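Local coordinates for protein chitinase (Thermococcus chitonophagus, PDB 5XSW) that probably cleaves chitin as an endochitinase and binds an N-acetylglucosamine glycan in the mainly helical part that follows the beta domain at the start of this construct, at residues S178-V183 and T389-D394; G227-V230 and E235-Y238; N316-L321 and K347-N352; W353-N358 and K364-E369. All coordinates share one frame; numbering follows the deposited sequence.

Contact 1 of 4, residues S178-V183 and T389-D394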
loop_
_atom_site.group_PDB
_atom_site.type_symbol
_atom_site.label_atom_id
_atom_site.label_comp_id
_atom_site.label_asym_id
_atom_site.label_seq_id
_atom_site.Cartn_x
_atom_site.Cartn_y
_atom_site.Cartn_z
ATOM N N SER A 178 33.964 6.781 3.035
ATOM C CA SER A 178 33.557 8.076 3.595
ATOM C C SER A 178 32.526 8.730 2.640
ATOM O O SER A 178 32.303 8.246 1.527
ATOM C CB SER A 178 34.767 8.972 3.783
ATOM O OG SER A 178 35.229 9.351 2.508
ATOM N N ALA A 179 31.873 9.795 3.085
ATOM C CA ALA A 179 30.925 10.479 2.210
ATOM C C ALA A 179 30.872 11.967 2.580
ATOM O O ALA A 179 31.433 12.377 3.579
ATOM C CB ALA A 179 29.516 9.829 2.333
ATOM N N ARG A 180 30.184 12.748 1.761
ATOM C CA ARG A 180 29.894 14.143 2.097
ATOM C C ARG A 180 28.467 14.446 1.748
ATOM O O ARG A 180 28.026 14.152 0.634
ATOM C CB ARG A 180 30.851 15.056 1.318
ATOM C CG ARG A 180 30.510 16.544 1.336
ATOM C CD ARG A 180 31.547 17.323 0.403
ATOM N NE ARG A 180 31.155 18.740 0.371
ATOM C CZ ARG A 180 31.981 19.731 0.061
ATOM N NH1 ARG A 180 33.244 19.470 -0.261
ATOM N NH2 ARG A 180 31.523 20.969 0.086
ATOM N N MET A 181 27.729 15.041 2.673
ATOM C CA MET A 181 26.319 15.368 2.387
ATOM C C MET A 181 26.236 16.530 1.410
ATOM O O MET A 181 27.070 17.448 1.472
ATOM C CB MET A 181 25.595 15.712 3.705
ATOM C CG MET A 181 25.746 14.615 4.770
ATOM S SD MET A 181 25.160 12.946 4.195
ATOM C CE MET A 181 23.409 13.246 3.901
ATOM N N TRP A 182 25.253 16.503 0.516
ATOM C CA TRP A 182 25.044 17.612 -0.425
ATOM C C TRP A 182 23.577 17.647 -0.790
ATOM O O TRP A 182 22.840 16.638 -0.696
ATOM C CB TRP A 182 25.945 17.498 -1.698
ATOM C CG TRP A 182 25.337 16.721 -2.827
ATOM C CD1 TRP A 182 24.884 15.414 -2.766
ATOM C CD2 TRP A 182 25.137 17.149 -4.163
ATOM N NE1 TRP A 182 24.421 15.020 -3.997
ATOM C CE2 TRP A 182 24.579 16.060 -4.875
ATOM C CE3 TRP A 182 25.396 18.360 -4.856
ATOM C CZ2 TRP A 182 24.237 16.143 -6.222
ATOM C CZ3 TRP A 182 25.036 18.435 -6.211
ATOM C CH2 TRP A 182 24.466 17.338 -6.870
ATOM N N VAL A 183 23.133 18.835 -1.144
ATOM C CA VAL A 183 21.762 19.078 -1.516
ATOM C C VAL A 183 21.741 19.162 -3.049
ATOM O O VAL A 183 22.335 20.091 -3.613
ATOM C CB VAL A 183 21.247 20.399 -0.893
ATOM C CG1 VAL A 183 19.903 20.773 -1.531
ATOM C CG2 VAL A 183 21.142 20.254 0.691
ATOM N N THR A 389 28.620 22.928 12.071
ATOM C CA THR A 389 28.510 24.378 12.194
ATOM C C THR A 389 29.168 25.149 11.063
ATOM O O THR A 389 28.781 26.259 10.765
ATOM C CB THR A 389 29.100 24.879 13.526
ATOM O OG1 THR A 389 30.478 24.504 13.619
ATOM C CG2 THR A 389 28.339 24.297 14.684
ATOM N N GLU A 390 30.221 24.575 10.508
ATOM C CA GLU A 390 30.990 25.197 9.437
ATOM C C GLU A 390 30.369 25.316 8.053
ATOM O O GLU A 390 30.541 26.318 7.389
ATOM C CB GLU A 390 32.373 24.571 9.357
ATOM C CG GLU A 390 33.132 24.697 10.658
ATOM C CD GLU A 390 34.594 24.359 10.511
ATOM O OE1 GLU A 390 35.029 24.063 9.380
ATOM O OE2 GLU A 390 35.305 24.391 11.531
ATOM N N ARG A 391 29.692 24.269 7.609
ATOM C CA ARG A 391 29.162 24.235 6.261
ATOM C C ARG A 391 27.658 24.014 6.305
ATOM O O ARG A 391 27.203 22.902 6.502
ATOM C CB ARG A 391 29.837 23.095 5.503
ATOM C CG ARG A 391 30.092 23.340 4.036
ATOM C CD ARG A 391 31.182 22.429 3.490
ATOM N NE ARG A 391 30.981 21.045 3.885
ATOM C CZ ARG A 391 31.875 20.078 3.729
ATOM N NH1 ARG A 391 33.044 20.330 3.171
ATOM N NH2 ARG A 391 31.594 18.854 4.131
ATOM N N ILE A 392 26.897 25.071 6.073
ATOM C CA ILE A 392 25.451 25.007 6.172
ATOM C C ILE A 392 24.864 25.367 4.834
ATOM O O ILE A 392 25.257 26.351 4.235
ATOM C CB ILE A 392 24.890 25.993 7.212
ATOM C CG1 ILE A 392 25.497 25.737 8.583
ATOM C CG2 ILE A 392 23.384 25.876 7.291
ATOM C CD1 ILE A 392 25.521 24.283 8.975
ATOM N N TYR A 393 23.923 24.573 4.360
ATOM C CA TYR A 393 23.373 24.859 3.048
ATOM C C TYR A 393 22.708 26.251 2.949
ATOM O O TYR A 393 21.981 26.666 3.830
ATOM C CB TYR A 393 22.344 23.790 2.665
ATOM C CG TYR A 393 21.724 24.010 1.346
ATOM C CD1 TYR A 393 22.414 23.705 0.194
ATOM C CD2 TYR A 393 20.438 24.526 1.246
ATOM C CE1 TYR A 393 21.836 23.920 -1.094
ATOM C CE2 TYR A 393 19.854 24.740 -0.004
ATOM C CZ TYR A 393 20.561 24.391 -1.165
ATOM O OH TYR A 393 19.965 24.580 -2.393
ATOM N N ASP A 394 22.908 26.913 1.816
ATOM C CA ASP A 394 22.161 28.151 1.506
ATOM C C ASP A 394 22.040 28.282 -0.004
ATOM O O ASP A 394 22.796 27.639 -0.743
ATOM C CB ASP A 394 22.892 29.351 2.140
ATOM C CG ASP A 394 21.998 30.609 2.287
ATOM O OD1 ASP A 394 20.808 30.625 1.886
ATOM O OD2 ASP A 394 22.533 31.587 2.858
#

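Contact 2 of 4, residues G227-V230 and E235-Y238. With PO4 (phosphate ion), chain F.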
loop_
_atom_site.group_PDB
_atom_site.type_symbol
_atom_site.label_atom_id
_atom_site.label_comp_id
_atom_site.label_asym_id
_atom_site.label_seq_id
_atom_site.Cartn_x
_atom_site.Cartn_y
_atom_site.Cartn_z
ATOM N N GLY A 227 29.608 6.610 -10.125
ATOM C CA GLY A 227 28.413 7.417 -10.061
ATOM C C GLY A 227 28.602 8.608 -10.976
ATOM O O GLY A 227 29.579 8.671 -11.747
ATOM N N TYR A 228 27.633 9.520 -10.925
ATOM C CA TYR A 228 27.707 10.728 -11.684
ATOM C C TYR A 228 28.856 11.523 -11.069
ATOM O O TYR A 228 29.091 11.441 -9.877
ATOM C CB TYR A 228 26.347 11.486 -11.633
ATOM C CG TYR A 228 25.262 10.608 -12.223
ATOM C CD1 TYR A 228 25.107 10.506 -13.614
ATOM C CD2 TYR A 228 24.447 9.824 -11.413
ATOM C CE1 TYR A 228 24.140 9.674 -14.184
ATOM C CE2 TYR A 228 23.441 8.973 -11.960
ATOM C CZ TYR A 228 23.309 8.911 -13.355
ATOM O OH TYR A 228 22.382 8.101 -13.918
ATOM N N LYS A 229 29.572 12.280 -11.889
ATOM C CA LYS A 229 30.650 13.144 -11.407
ATOM C C LYS A 229 30.072 14.475 -10.971
ATOM O O LYS A 229 29.300 15.102 -11.690
ATOM C CB LYS A 229 31.683 13.427 -12.506
ATOM C CG LYS A 229 32.092 12.219 -13.257
ATOM C CD LYS A 229 32.659 11.216 -12.341
ATOM C CE LYS A 229 33.527 10.287 -13.190
ATOM N NZ LYS A 229 32.745 9.699 -14.303
ATOM N N VAL A 230 30.418 14.896 -9.772
ATOM C CA VAL A 230 29.973 16.181 -9.287
ATOM C C VAL A 230 31.259 16.886 -8.823
ATOM O O VAL A 230 32.056 16.317 -8.043
ATOM C CB VAL A 230 28.971 16.022 -8.134
ATOM C CG1 VAL A 230 28.599 17.409 -7.556
ATOM C CG2 VAL A 230 27.705 15.305 -8.632
ATOM N N GLU A 235 36.977 19.954 -6.469
ATOM C CA GLU A 235 37.246 18.550 -6.155
ATOM C C GLU A 235 36.216 17.614 -6.806
ATOM O O GLU A 235 35.011 17.875 -6.697
ATOM C CB GLU A 235 37.206 18.350 -4.645
ATOM C CG GLU A 235 38.414 18.945 -3.962
ATOM C CD GLU A 235 38.868 18.058 -2.862
ATOM O OE1 GLU A 235 38.039 17.814 -1.930
ATOM O OE2 GLU A 235 40.025 17.587 -2.956
ATOM N N GLU A 236 36.693 16.529 -7.401
ATOM C CA GLU A 236 35.820 15.566 -8.037
ATOM C C GLU A 236 35.174 14.602 -7.013
ATOM O O GLU A 236 35.867 13.989 -6.215
ATOM C CB GLU A 236 36.584 14.747 -9.051
ATOM C CG GLU A 236 35.634 13.912 -9.930
ATOM C CD GLU A 236 36.391 12.969 -10.837
ATOM O OE1 GLU A 236 37.638 13.000 -10.767
ATOM O OE2 GLU A 236 35.765 12.226 -11.633
ATOM N N TYR A 237 33.860 14.503 -7.027
ATOM C CA TYR A 237 33.143 13.486 -6.203
ATOM C C TYR A 237 32.307 12.558 -7.118
ATOM O O TYR A 237 31.962 12.950 -8.234
ATOM C CB TYR A 237 32.219 14.159 -5.190
ATOM C CG TYR A 237 32.907 14.911 -4.050
ATOM C CD1 TYR A 237 33.329 16.229 -4.218
ATOM C CD2 TYR A 237 33.178 14.291 -2.852
ATOM C CE1 TYR A 237 33.958 16.915 -3.203
ATOM C CE2 TYR A 237 33.790 14.962 -1.810
ATOM C CZ TYR A 237 34.182 16.271 -2.001
ATOM O OH TYR A 237 34.793 16.945 -0.999
ATOM N N TYR A 238 31.965 11.353 -6.624
ATOM C CA TYR A 238 31.011 10.491 -7.296
ATOM C C TYR A 238 29.685 10.546 -6.558
ATOM O O TYR A 238 29.666 10.553 -5.327
ATOM C CB TYR A 238 31.556 9.022 -7.358
ATOM C CG TYR A 238 32.956 9.041 -7.924
ATOM C CD1 TYR A 238 33.174 9.352 -9.276
ATOM C CD2 TYR A 238 34.078 8.863 -7.093
ATOM C CE1 TYR A 238 34.523 9.437 -9.804
ATOM C CE2 TYR A 238 35.410 8.961 -7.602
ATOM C CZ TYR A 238 35.618 9.239 -8.957
ATOM O OH TYR A 238 36.912 9.309 -9.433
HETATM P P PO4 F . 20.325 5.042 -12.925
HETATM O O1 PO4 F . 20.059 5.229 -14.423
HETATM O O2 PO4 F . 21.222 6.251 -12.417
HETATM O O3 PO4 F . 21.158 3.817 -12.716
HETATM O O4 PO4 F . 18.974 4.843 -12.161
#

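Contact 3 of 4, residues N316-L321 and K347-N352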
loop_
_atom_site.group_PDB
_atom_site.type_symbol
_atom_site.label_atom_id
_atom_site.label_comp_id
_atom_site.label_asym_id
_atom_site.label_seq_id
_atom_site.Cartn_x
_atom_site.Cartn_y
_atom_site.Cartn_z
ATOM N N ASN A 316 3.945 9.476 24.777
ATOM C CA ASN A 316 4.731 10.553 25.437
ATOM C C ASN A 316 5.428 10.074 26.749
ATOM O O ASN A 316 6.517 10.513 27.088
ATOM C CB ASN A 316 3.817 11.759 25.728
ATOM C CG ASN A 316 3.372 12.450 24.438
ATOM O OD1 ASN A 316 4.061 12.334 23.432
ATOM N ND2 ASN A 316 2.234 13.121 24.452
ATOM N N GLU A 317 4.808 9.114 27.413
ATOM C CA GLU A 317 5.417 8.532 28.609
ATOM C C GLU A 317 6.699 7.808 28.217
ATOM O O GLU A 317 7.737 7.981 28.839
ATOM C CB GLU A 317 4.412 7.608 29.309
ATOM C CG GLU A 317 4.960 6.959 30.548
ATOM C CD GLU A 317 4.030 5.868 31.108
ATOM O OE1 GLU A 317 2.991 5.590 30.468
ATOM O OE2 GLU A 317 4.348 5.291 32.184
ATOM N N PHE A 318 6.661 7.063 27.103
ATOM C CA PHE A 318 7.885 6.446 26.587
ATOM C C PHE A 318 8.958 7.475 26.222
ATOM O O PHE A 318 10.137 7.248 26.491
ATOM C CB PHE A 318 7.545 5.560 25.346
ATOM C CG PHE A 318 8.741 4.913 24.735
ATOM C CD1 PHE A 318 9.267 3.754 25.282
ATOM C CD2 PHE A 318 9.356 5.482 23.654
ATOM C CE1 PHE A 318 10.369 3.183 24.750
ATOM C CE2 PHE A 318 10.491 4.898 23.082
ATOM C CZ PHE A 318 10.988 3.759 23.626
ATOM N N LEU A 319 8.569 8.575 25.571
ATOM C CA LEU A 319 9.557 9.611 25.196
ATOM C C LEU A 319 10.233 10.200 26.477
ATOM O O LEU A 319 11.425 10.485 26.526
ATOM C CB LEU A 319 8.891 10.751 24.421
ATOM C CG LEU A 319 8.239 10.542 23.008
ATOM C CD1 LEU A 319 7.506 11.800 22.511
ATOM C CD2 LEU A 319 9.297 10.127 22.006
ATOM N N ARG A 320 9.433 10.392 27.507
ATOM C CA ARG A 320 9.927 10.940 28.807
ATOM C C ARG A 320 10.902 9.941 29.464
ATOM O O ARG A 320 11.966 10.314 29.899
ATOM C CB ARG A 320 8.685 11.271 29.660
ATOM C CG ARG A 320 8.823 11.810 31.068
ATOM C CD ARG A 320 7.461 12.448 31.520
ATOM N NE ARG A 320 6.359 11.491 31.714
ATOM C CZ ARG A 320 5.223 11.429 30.988
ATOM N NH1 ARG A 320 4.312 10.506 31.287
ATOM N NH2 ARG A 320 4.975 12.266 29.968
ATOM N N LEU A 321 10.594 8.648 29.437
ATOM C CA LEU A 321 11.342 7.673 30.252
ATOM C C LEU A 321 12.470 6.924 29.611
ATOM O O LEU A 321 13.353 6.445 30.331
ATOM C CB LEU A 321 10.391 6.609 30.817
ATOM C CG LEU A 321 9.212 7.075 31.690
ATOM C CD1 LEU A 321 8.246 5.947 31.990
ATOM C CD2 LEU A 321 9.746 7.628 32.989
ATOM N N LYS A 347 6.784 -5.241 20.291
ATOM C CA LYS A 347 5.995 -5.054 21.509
ATOM C C LYS A 347 6.666 -4.078 22.508
ATOM O O LYS A 347 6.593 -4.271 23.724
ATOM C CB LYS A 347 5.751 -6.422 22.204
ATOM C CG LYS A 347 4.864 -7.367 21.364
ATOM C CD LYS A 347 3.488 -6.711 21.120
ATOM C CE LYS A 347 2.565 -7.742 20.427
ATOM N NZ LYS A 347 1.188 -7.268 20.083
ATOM N N ILE A 348 7.299 -3.036 21.986
ATOM C CA ILE A 348 7.923 -1.992 22.815
ATOM C C ILE A 348 6.960 -1.325 23.787
ATOM O O ILE A 348 7.331 -0.975 24.912
ATOM C CB ILE A 348 8.561 -0.933 21.900
ATOM C CG1 ILE A 348 9.875 -1.513 21.365
ATOM C CG2 ILE A 348 8.735 0.429 22.648
ATOM C CD1 ILE A 348 10.368 -0.822 20.069
ATOM N N PHE A 349 5.704 -1.174 23.388
ATOM C CA PHE A 349 4.753 -0.423 24.180
ATOM C C PHE A 349 3.852 -1.303 25.024
ATOM O O PHE A 349 2.876 -0.837 25.568
ATOM C CB PHE A 349 3.906 0.482 23.264
ATOM C CG PHE A 349 4.738 1.507 22.540
ATOM C CD1 PHE A 349 5.327 1.193 21.316
ATOM C CD2 PHE A 349 4.975 2.771 23.108
ATOM C CE1 PHE A 349 6.163 2.146 20.649
ATOM C CE2 PHE A 349 5.797 3.717 22.470
ATOM C CZ PHE A 349 6.378 3.420 21.236
ATOM N N SER A 350 4.160 -2.588 25.112
ATOM C CA SER A 350 3.318 -3.485 25.913
ATOM C C SER A 350 4.244 -4.493 26.560
ATOM O O SER A 350 4.952 -4.153 27.532
ATOM C CB SER A 350 2.219 -4.150 25.060
ATOM O OG SER A 350 2.758 -4.681 23.843
ATOM N N ASP A 351 4.335 -5.687 25.985
ATOM C CA ASP A 351 5.101 -6.785 26.599
ATOM C C ASP A 351 6.529 -6.428 26.950
ATOM O O ASP A 351 7.063 -6.935 27.953
ATOM C CB ASP A 351 5.156 -8.029 25.689
ATOM C CG ASP A 351 3.812 -8.393 25.102
ATOM O OD1 ASP A 351 2.811 -7.699 25.372
ATOM O OD2 ASP A 351 3.758 -9.365 24.324
ATOM N N ASN A 352 7.191 -5.605 26.131
ATOM C CA ASN A 352 8.615 -5.378 26.357
ATOM C C ASN A 352 8.943 -3.953 26.822
ATOM O O ASN A 352 10.070 -3.492 26.725
ATOM C CB ASN A 352 9.432 -5.752 25.098
ATOM C CG ASN A 352 9.313 -7.225 24.783
ATOM O OD1 ASN A 352 9.462 -8.045 25.674
ATOM N ND2 ASN A 352 8.967 -7.569 23.545
#

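Contact 4 of 4, residues W353-N358 and K364-E369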
loop_
_atom_site.group_PDB
_atom_site.type_symbol
_atom_site.label_atom_id
_atom_site.label_comp_id
_atom_site.label_asym_id
_atom_site.label_seq_id
_atom_site.Cartn_x
_atom_site.Cartn_y
_atom_site.Cartn_z
ATOM N N TRP A 353 7.950 -3.298 27.386
ATOM C CA TRP A 353 8.108 -1.944 27.891
ATOM C C TRP A 353 9.348 -1.683 28.754
ATOM O O TRP A 353 10.130 -0.751 28.478
ATOM C CB TRP A 353 6.854 -1.586 28.659
ATOM C CG TRP A 353 6.832 -0.249 29.314
ATOM C CD1 TRP A 353 7.080 0.031 30.645
ATOM C CD2 TRP A 353 6.488 0.984 28.699
ATOM N NE1 TRP A 353 6.925 1.369 30.870
ATOM C CE2 TRP A 353 6.555 1.984 29.702
ATOM C CE3 TRP A 353 6.159 1.356 27.387
ATOM C CZ2 TRP A 353 6.288 3.328 29.437
ATOM C CZ3 TRP A 353 5.885 2.698 27.127
ATOM C CH2 TRP A 353 5.952 3.669 28.141
ATOM N N GLU A 354 9.572 -2.513 29.770
ATOM C CA GLU A 354 10.656 -2.219 30.694
ATOM C C GLU A 354 11.983 -2.382 30.054
ATOM O O GLU A 354 12.889 -1.564 30.265
ATOM C CB GLU A 354 10.587 -3.124 31.964
ATOM C CG GLU A 354 9.419 -2.766 32.860
ATOM C CD GLU A 354 9.548 -1.349 33.475
ATOM O OE1 GLU A 354 10.688 -0.853 33.629
ATOM O OE2 GLU A 354 8.507 -0.727 33.779
ATOM N N LYS A 355 12.134 -3.466 29.293
ATOM C CA LYS A 355 13.347 -3.648 28.529
ATOM C C LYS A 355 13.591 -2.462 27.579
ATOM O O LYS A 355 14.732 -2.085 27.368
ATOM C CB LYS A 355 13.257 -4.953 27.704
ATOM C CG LYS A 355 14.501 -5.336 26.897
ATOM C CD LYS A 355 14.278 -6.708 26.164
ATOM C CE LYS A 355 15.584 -7.317 25.551
ATOM N NZ LYS A 355 16.119 -8.536 26.315
ATOM N N ALA A 356 12.526 -1.958 26.956
ATOM C CA ALA A 356 12.673 -0.845 25.983
ATOM C C ALA A 356 13.107 0.442 26.681
ATOM O O ALA A 356 14.090 1.098 26.268
ATOM C CB ALA A 356 11.390 -0.596 25.274
ATOM N N ILE A 357 12.394 0.823 27.746
ATOM C CA ILE A 357 12.781 2.105 28.360
ATOM C C ILE A 357 14.137 2.035 29.079
ATOM O O ILE A 357 14.779 3.078 29.279
ATOM C CB ILE A 357 11.753 2.659 29.334
ATOM C CG1 ILE A 357 11.616 1.778 30.546
ATOM C CG2 ILE A 357 10.393 2.948 28.659
ATOM C CD1 ILE A 357 10.684 2.413 31.579
ATOM N N ASN A 358 14.619 0.832 29.393
ATOM C CA ASN A 358 15.913 0.716 30.075
ATOM C C ASN A 358 17.084 0.494 29.172
ATOM O O ASN A 358 18.227 0.428 29.629
ATOM C CB ASN A 358 15.873 -0.419 31.119
ATOM C CG ASN A 358 15.085 -0.016 32.370
ATOM O OD1 ASN A 358 15.388 0.988 33.000
ATOM N ND2 ASN A 358 14.044 -0.763 32.687
ATOM N N LYS A 364 20.028 -1.923 19.415
ATOM C CA LYS A 364 20.885 -3.090 19.661
ATOM C C LYS A 364 20.214 -4.104 20.563
ATOM O O LYS A 364 20.364 -5.307 20.382
ATOM C CB LYS A 364 22.218 -2.647 20.265
ATOM C CG LYS A 364 23.122 -1.981 19.236
ATOM C CD LYS A 364 24.478 -1.705 19.891
ATOM C CE LYS A 364 25.314 -0.746 19.052
ATOM N NZ LYS A 364 26.602 -0.386 19.730
ATOM N N GLU A 365 19.452 -3.618 21.519
ATOM C CA GLU A 365 18.750 -4.525 22.417
ATOM C C GLU A 365 17.630 -5.274 21.716
ATOM O O GLU A 365 17.310 -6.381 22.108
ATOM C CB GLU A 365 18.170 -3.758 23.578
ATOM C CG GLU A 365 19.165 -3.529 24.642
ATOM C CD GLU A 365 18.642 -4.050 25.947
ATOM O OE1 GLU A 365 18.125 -5.197 25.949
ATOM O OE2 GLU A 365 18.718 -3.296 26.951
ATOM N N PHE A 366 16.984 -4.622 20.759
ATOM C CA PHE A 366 15.821 -5.187 20.104
ATOM C C PHE A 366 16.091 -5.714 18.706
ATOM O O PHE A 366 15.174 -6.109 18.008
ATOM C CB PHE A 366 14.690 -4.169 20.085
ATOM C CG PHE A 366 13.939 -4.084 21.376
ATOM C CD1 PHE A 366 14.464 -3.401 22.452
ATOM C CD2 PHE A 366 12.723 -4.707 21.519
ATOM C CE1 PHE A 366 13.776 -3.330 23.641
ATOM C CE2 PHE A 366 12.029 -4.641 22.705
ATOM C CZ PHE A 366 12.560 -3.953 23.771
ATOM N N ASN A 367 17.348 -5.701 18.296
ATOM C CA ASN A 367 17.698 -6.146 16.957
ATOM C C ASN A 367 16.896 -5.432 15.870
ATOM O O ASN A 367 16.314 -6.062 15.008
ATOM C CB ASN A 367 17.571 -7.659 16.856
ATOM C CG ASN A 367 18.473 -8.371 17.837
ATOM O OD1 ASN A 367 19.693 -8.319 17.721
ATOM N ND2 ASN A 367 17.879 -9.015 18.825
ATOM N N MET A 368 16.855 -4.111 15.961
ATOM C CA MET A 368 16.125 -3.258 15.028
ATOM C C MET A 368 17.076 -2.537 14.087
ATOM O O MET A 368 16.941 -1.356 13.830
ATOM C CB MET A 368 15.255 -2.235 15.745
ATOM C CG MET A 368 14.564 -2.721 16.981
ATOM S SD MET A 368 14.026 -1.286 17.901
ATOM C CE MET A 368 13.308 -0.290 16.621
ATOM N N GLU A 369 18.075 -3.250 13.611
ATOM C CA GLU A 369 19.002 -2.673 12.668
ATOM C C GLU A 369 18.329 -2.265 11.361
ATOM O O GLU A 369 18.722 -1.297 10.731
ATOM C CB GLU A 369 20.165 -3.613 12.398
ATOM C CG GLU A 369 21.309 -2.908 11.711
ATOM C CD GLU A 369 22.653 -3.507 12.030
ATOM O OE1 GLU A 369 22.687 -4.596 12.620
ATOM O OE2 GLU A 369 23.666 -2.884 11.678
#

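Contact 1 of 4, residues S178-V183 and T389-D394
R180 and R391 lay their guanidinium groups flat on one another, centres 3.7 Å apart and planes only 11° from parallel. R180 leaves strand 179-181 as a fully extended chain, CG anti to the backbone N (chi1 168°), and its CB heads for the 389-394 loop. Its CG passes R391 NH2 at 3.8 Å, its CD passes the same nitrogen, and its NE rests over the middle of the R391 guanidinium. R180 CZ then has R391 NH1 directly above it at 3.3 Å. R180 NH2 lies 3.5 Å from R391 NH1, two donors without a bond, and near R391 CD; R180 NH1 is hydrogen-bonded to Y237 OH. R391 bends at chi3 to cross R180 at about a right angle. Its NH2 is held by L166 O and by a salt bridge to D168, which probably offsets the two stacked positive charges, while its NH1 meets a glycerol. Farther along, V183 sits on the face of the Y393 ring: CB is 3.9 Å from the centroid, 28° off the normal, a CH-pi contact, with CG1 nearer the rim. Y393 also meets Y449 edge-to-face. V183 and Y393 both pack on helix 186-199 at A189, and strand 179-181 runs between strands 168-169 and 218-219, so the loop after helix 374-386 is fastened to a small antiparallel sheet and to helix 186-199.

Contact 2 of 4, residues G227-V230 and E235-Y238
V230 and Y237 face each other as a hydrogen-bonded antiparallel pair, in strand segments whose axes approach to 4.7 Å and run at 149°, forming the beta hairpin of strands 228-232 and 235-239. V230 N gives a nearly linear bond to Y237 O (2.9 Å, 170°), and Y237 N returns one to V230 O at 2.8 Å, nearly in line with that carbonyl. The next pair, K229 with Y238, is non-hydrogen-bonded, and Y238 CA meets Y228 O in a CA-H...O contact of 3.4 Å. On the side they share, K229 bends at chi2 (-58°), which lays its chain beside the Y238 ring, pointing the same way; K229 CD is 3.6 Å from Y238 CE1, at the edge of the ring. E236 flanks the lysine too: its OE2 lies 3.3 Å from K229 CD, while K229 NZ stays 4.8 Å from that oxygen, so the aliphatic part meets the carboxylate. The opposite face carries V230 and Y237. Y228 turns away from the partner strand to pack near V241, I243 and L282, and its OH donates to O2 of a phosphate, probably from the crystallisation liquor, at 2.6 Å in the plane of the ring.

Contact 3 of 4, residues N316-L321 and K347-N352
F318 holds CG anti to its backbone nitrogen (chi1 179°), which swings the ring off helix 313-321 toward the 347-352 loop, where F349, with CG anti to the carbonyl carbon (chi1 -62°), sends its own ring across to meet it. The two aromatics form an edge-to-face pair, the edge of F349 toward the face of F318, with centroids 5.2 Å apart and planes inclined at 56°, well short of perpendicular. A single carbon, F349 CE2, does the touching: it lies 3.8 Å from F318 CB and 3.9 Å from F318 CG, at the root of the ring. The far end of F318 meets I348 instead, its CE1 standing 3.8 Å from I348 CG2. That methyl also lies over one face of F349, offset toward the rim, so it is wedged against both phenylalanines. Neighbouring residues of the loop can offer both side chains to the helix because K347 to S350 make a type I turn, entered through K347 with positive phi as helix 340-346 ends. K347 O secures the bend with two bonds, from S350 N at 3.3 Å and N352 N at 2.8 Å, which arrive from opposite faces of its carbonyl plane. No hydrogen bond crosses the contact, and all three touching residues are buried. Helix 288-311 meets F349 through L307 and V311, helix 327-338 meets F318 and I348 through I331, and A356 of helix 353-357 meets both as well. The arrangement is that of a hydrophobic core in a mainly helical domain, closed at one corner by an interhelical turn.

Contact 4 of 4, residues W353-N358 and K364-E369
K355 reaches from helix 353-357 along F366 and toward E365 of the 364-369 segment. With CG anti to the backbone N (chi1 -177°) its chain runs straight out and slides past the F366 side chain in the opposite direction, CG lying 3.9 Å from F366 CE1. Staying extended through chi3, it carries K355 CE to 3.3 Å from E365 OE1. The last torsion, chi4 at 107°, is away from a staggered position and sets only NZ, which stays 3.9 Å from the same oxygen in a long salt bridge. E365 in turn bends at chi2 and crosses the lysine at an angle. A356, next in line, takes the end of the F366 ring: its CA is 3.6 Å from F366 CE1, its CB 3.9 Å from F366 CZ, and its backbone N lies at the ring edge, in plane. The ring is thereby pressed against the helix backbone as much as against a side chain, and I348 and N352 of the preceding loop touch F366 as well. Farther along, N358 N bonds to E354 O, and N358 ND2 adds a weak bond to that same carbonyl. Across the contact no hydrogen bond forms. The chemistry therefore implies a joint made largely by apolar contact with F366, beside which exposed K355 and partly exposed E365 probably add a modest attraction, weakened by solvent.

How the contacts relate
Beyond the beta domain at the start of this construct, residues 178-183 open contact 1, which does not close until 389-394; the 205 residues between are mainly helical and hold the other three contacts. Contact 2 is the first nested inside, a hairpin whose strands are joined by a two-residue turn, and it touches contact 1 through packing of W182 on V230. Contacts 3 and 4 follow in series, so none cross. Contact 3 joins helix 313-321 to the turn after helix 340-346; contact 4 ties helix 353-357 to the end of helix 362-365. These two adjoin, W353 and I357 packing against F318, whereas contact 1 lies about 17 Å from contact 4 between nearest atoms.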